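Local coordinates for P domain of VPI (Norovirus Hu/GI.7/TCH-060/USA/2003, PDB 4P3I), which forms the protruding domain of the norovirus major capsid protein and binds galactose- and fucose-containing glycans, probably serving attachment to host cells, at residues 107-112 with 126-131. Sequence-based numbering, arbitrary orientation.
Sequences DWHVST and RLDVKQ. With GAL (beta-D-galactopyranose), chain E.
Trp-108 to Ser-111 pair with Val-129 to Arg-126 in an antiparallel beta hairpin at the outer margin of a six-stranded sheet of the norovirus P domain, and illustrate how one hairpin can carry a glycan site at its open end. Four backbone bonds hold the ladder, two in each of the hydrogen-bonded pairs Trp-108–Val-129 and Val-110–Leu-127; the shortest, from Leu-127 N to Val-110 O, is 2.7 Å and almost straight (175°).

Apolar contacts follow one face. CB of Trp-108 lies 4.2 Å from CB of Val-129, and further along the methyl CG2 of Thr-112 meets CD1 of Leu-127 at 3.7 Å, the two side chains crossing at about a right angle. Gln-131 lays its amide carbon over the rim of one face of the Trp-108 indole, the planes 58° apart; Trp-108 NE1 and Gln-131 NE2 are both donors and share an acceptor, the carbonyl oxygen of Ile-103.

Charges sit on the His-109 side, where Arg-126 reaches Asp-128 within its own strand, NH2 donating to OD2 at 3.2 Å. At the hairpin's open end, just past the paired residues, bends in the Lys-130 chain at chi3 and chi4 (-46°) bring NZ back to Asp-107, forming a salt bridge on the syn lone pair of OD2 that probably steadies the carboxylate. A water ties Asp-107 OD1 to Gln-131 N.

Galactose, also bound by Ser-162 and Pro-163, meets the same carboxylate: its O3 donates to Asp-107 OD2 at 2.7 Å while accepting from His-109 NE2 at 3.1 Å, near the imidazole plane.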
loop_
_atom_site.group_PDB
_atom_site.type_symbol
_atom_site.label_atom_id
_atom_site.label_comp_id
_atom_site.label_asym_id
_atom_site.label_seq_id
_atom_site.Cartn_x
_atom_site.Cartn_y
_atom_site.Cartn_z
ATOM N N ASP A 107 18.529 0.344 13.599
ATOM C CA ASP A 107 18.926 -0.341 12.372
ATOM C C ASP A 107 17.700 -0.690 11.529
ATOM O O ASP A 107 16.655 -1.090 12.051
ATOM C CB ASP A 107 19.696 -1.626 12.693
ATOM C CG ASP A 107 21.155 -1.379 13.017
ATOM O OD1 ASP A 107 21.529 -0.232 13.362
ATOM O OD2 ASP A 107 21.935 -2.349 12.940
ATOM N N TRP A 108 17.828 -0.537 10.217
ATOM C CA TRP A 108 16.771 -0.959 9.309
ATOM C C TRP A 108 17.204 -2.206 8.564
ATOM O O TRP A 108 18.385 -2.412 8.314
ATOM C CB TRP A 108 16.488 0.117 8.271
ATOM C CG TRP A 108 15.881 1.369 8.793
ATOM C CD1 TRP A 108 15.348 1.587 10.031
ATOM C CD2 TRP A 108 15.754 2.596 8.075
ATOM N NE1 TRP A 108 14.890 2.887 10.123
ATOM C CE2 TRP A 108 15.134 3.524 8.934
ATOM C CE3 TRP A 108 16.114 3.004 6.783
ATOM C CZ2 TRP A 108 14.858 4.835 8.540
ATOM C CZ3 TRP A 108 15.840 4.300 6.397
ATOM C CH2 TRP A 108 15.220 5.205 7.271
ATOM N N HIS A 109 16.231 -3.030 8.193
ATOM C CA HIS A 109 16.504 -4.196 7.368
ATOM C C HIS A 109 15.518 -4.148 6.219
ATOM O O HIS A 109 14.316 -4.269 6.423
ATOM C CB HIS A 109 16.390 -5.471 8.212
ATOM C CG HIS A 109 17.245 -5.427 9.436
ATOM N ND1 HIS A 109 16.739 -5.124 10.683
ATOM C CD2 HIS A 109 18.557 -5.708 9.617
ATOM C CE1 HIS A 109 17.709 -5.193 11.576
ATOM N NE2 HIS A 109 18.822 -5.546 10.956
ATOM N N VAL A 110 16.047 -3.924 5.016
ATOM C CA VAL A 110 15.248 -3.550 3.858
ATOM C C VAL A 110 15.424 -4.621 2.795
ATOM O O VAL A 110 16.543 -4.912 2.382
ATOM C CB VAL A 110 15.713 -2.174 3.286
ATOM C CG1 VAL A 110 14.811 -1.716 2.147
ATOM C CG2 VAL A 110 15.729 -1.121 4.391
ATOM N N SER A 111 14.320 -5.231 2.381
ATOM C CA SER A 111 14.387 -6.322 1.423
ATOM C C SER A 111 14.210 -5.762 0.021
ATOM O O SER A 111 13.138 -5.238 -0.307
ATOM C CB SER A 111 13.295 -7.345 1.730
ATOM O OG SER A 111 13.436 -8.506 0.930
ATOM N N THR A 112 15.247 -5.875 -0.807
ATOM C CA THR A 112 15.226 -5.291 -2.150
ATOM C C THR A 112 15.421 -6.341 -3.251
ATOM O O THR A 112 15.927 -7.433 -3.003
ATOM C CB THR A 112 16.305 -4.175 -2.306
ATOM O OG1 THR A 112 17.618 -4.732 -2.172
ATOM C CG2 THR A 112 16.118 -3.092 -1.248
ATOM N N ARG A 126 18.749 -8.590 1.579
ATOM C CA ARG A 126 18.391 -7.831 2.770
ATOM C C ARG A 126 19.498 -6.820 3.050
ATOM O O ARG A 126 20.633 -7.198 3.346
ATOM C CB ARG A 126 18.181 -8.743 3.982
ATOM C CG ARG A 126 17.429 -8.057 5.130
ATOM C CD ARG A 126 17.440 -8.897 6.405
ATOM N NE ARG A 126 18.734 -8.822 7.072
ATOM C CZ ARG A 126 19.193 -9.718 7.939
ATOM N NH1 ARG A 126 18.464 -10.786 8.255
ATOM N NH2 ARG A 126 20.396 -9.555 8.485
ATOM N N LEU A 127 19.163 -5.539 2.924
ATOM C CA LEU A 127 20.120 -4.464 3.135
ATOM C C LEU A 127 20.013 -4.040 4.582
ATOM O O LEU A 127 18.940 -3.636 5.047
ATOM C CB LEU A 127 19.821 -3.273 2.214
ATOM C CG LEU A 127 19.594 -3.535 0.714
ATOM C CD1 LEU A 127 19.454 -2.216 -0.050
ATOM C CD2 LEU A 127 20.685 -4.412 0.096
ATOM N N ASP A 128 21.114 -4.165 5.309
ATOM C CA ASP A 128 21.114 -3.794 6.715
ATOM C C ASP A 128 21.704 -2.396 6.849
ATOM O O ASP A 128 22.848 -2.147 6.471
ATOM C CB ASP A 128 21.871 -4.849 7.519
ATOM C CG ASP A 128 21.291 -6.250 7.304
ATOM O OD1 ASP A 128 20.047 -6.371 7.276
ATOM O OD2 ASP A 128 22.062 -7.215 7.135
ATOM N N VAL A 129 20.897 -1.474 7.358
ATOM C CA VAL A 129 21.261 -0.064 7.335
ATOM C C VAL A 129 21.351 0.498 8.741
ATOM O O VAL A 129 20.417 0.368 9.531
ATOM C CB VAL A 129 20.224 0.757 6.547
ATOM C CG1 VAL A 129 20.641 2.221 6.488
ATOM C CG2 VAL A 129 20.052 0.184 5.146
ATOM N N LYS A 130 22.474 1.127 9.050
ATOM C CA LYS A 130 22.649 1.760 10.343
ATOM C C LYS A 130 22.463 3.274 10.230
ATOM O O LYS A 130 22.842 3.876 9.238
ATOM C CB LYS A 130 24.035 1.472 10.890
ATOM C CG LYS A 130 24.252 0.031 11.292
ATOM C CD LYS A 130 25.576 -0.072 12.010
ATOM C CE LYS A 130 25.530 -1.131 13.090
ATOM N NZ LYS A 130 24.288 -1.037 13.917
ATOM N N GLN A 131 21.890 3.871 11.266
ATOM C CA GLN A 131 21.695 5.313 11.257
ATOM C C GLN A 131 22.851 5.997 11.964
ATOM O O GLN A 131 22.668 6.673 12.971
ATOM C CB GLN A 131 20.342 5.682 11.870
ATOM C CG GLN A 131 19.178 5.219 11.005
ATOM C CD GLN A 131 17.827 5.689 11.507
ATOM O OE1 GLN A 131 17.628 6.872 11.787
ATOM N NE2 GLN A 131 16.889 4.762 11.617
HETATM C C1 GAL E . 22.215 -7.523 15.291
HETATM C C2 GAL E . 21.363 -6.893 14.202
HETATM C C3 GAL E . 21.707 -5.419 14.075
HETATM C C4 GAL E . 21.573 -4.748 15.433
HETATM C C5 GAL E . 22.415 -5.497 16.453
HETATM C C6 GAL E . 22.275 -4.827 17.821
HETATM O O2 GAL E . 21.616 -7.554 12.953
HETATM O O3 GAL E . 20.811 -4.795 13.143
HETATM O O4 GAL E . 20.199 -4.764 15.841
HETATM O O5 GAL E . 21.967 -6.857 16.538
HETATM O O6 GAL E . 22.969 -5.599 18.804
HETATM O O HOH W 1 21.490 2.427 13.842
#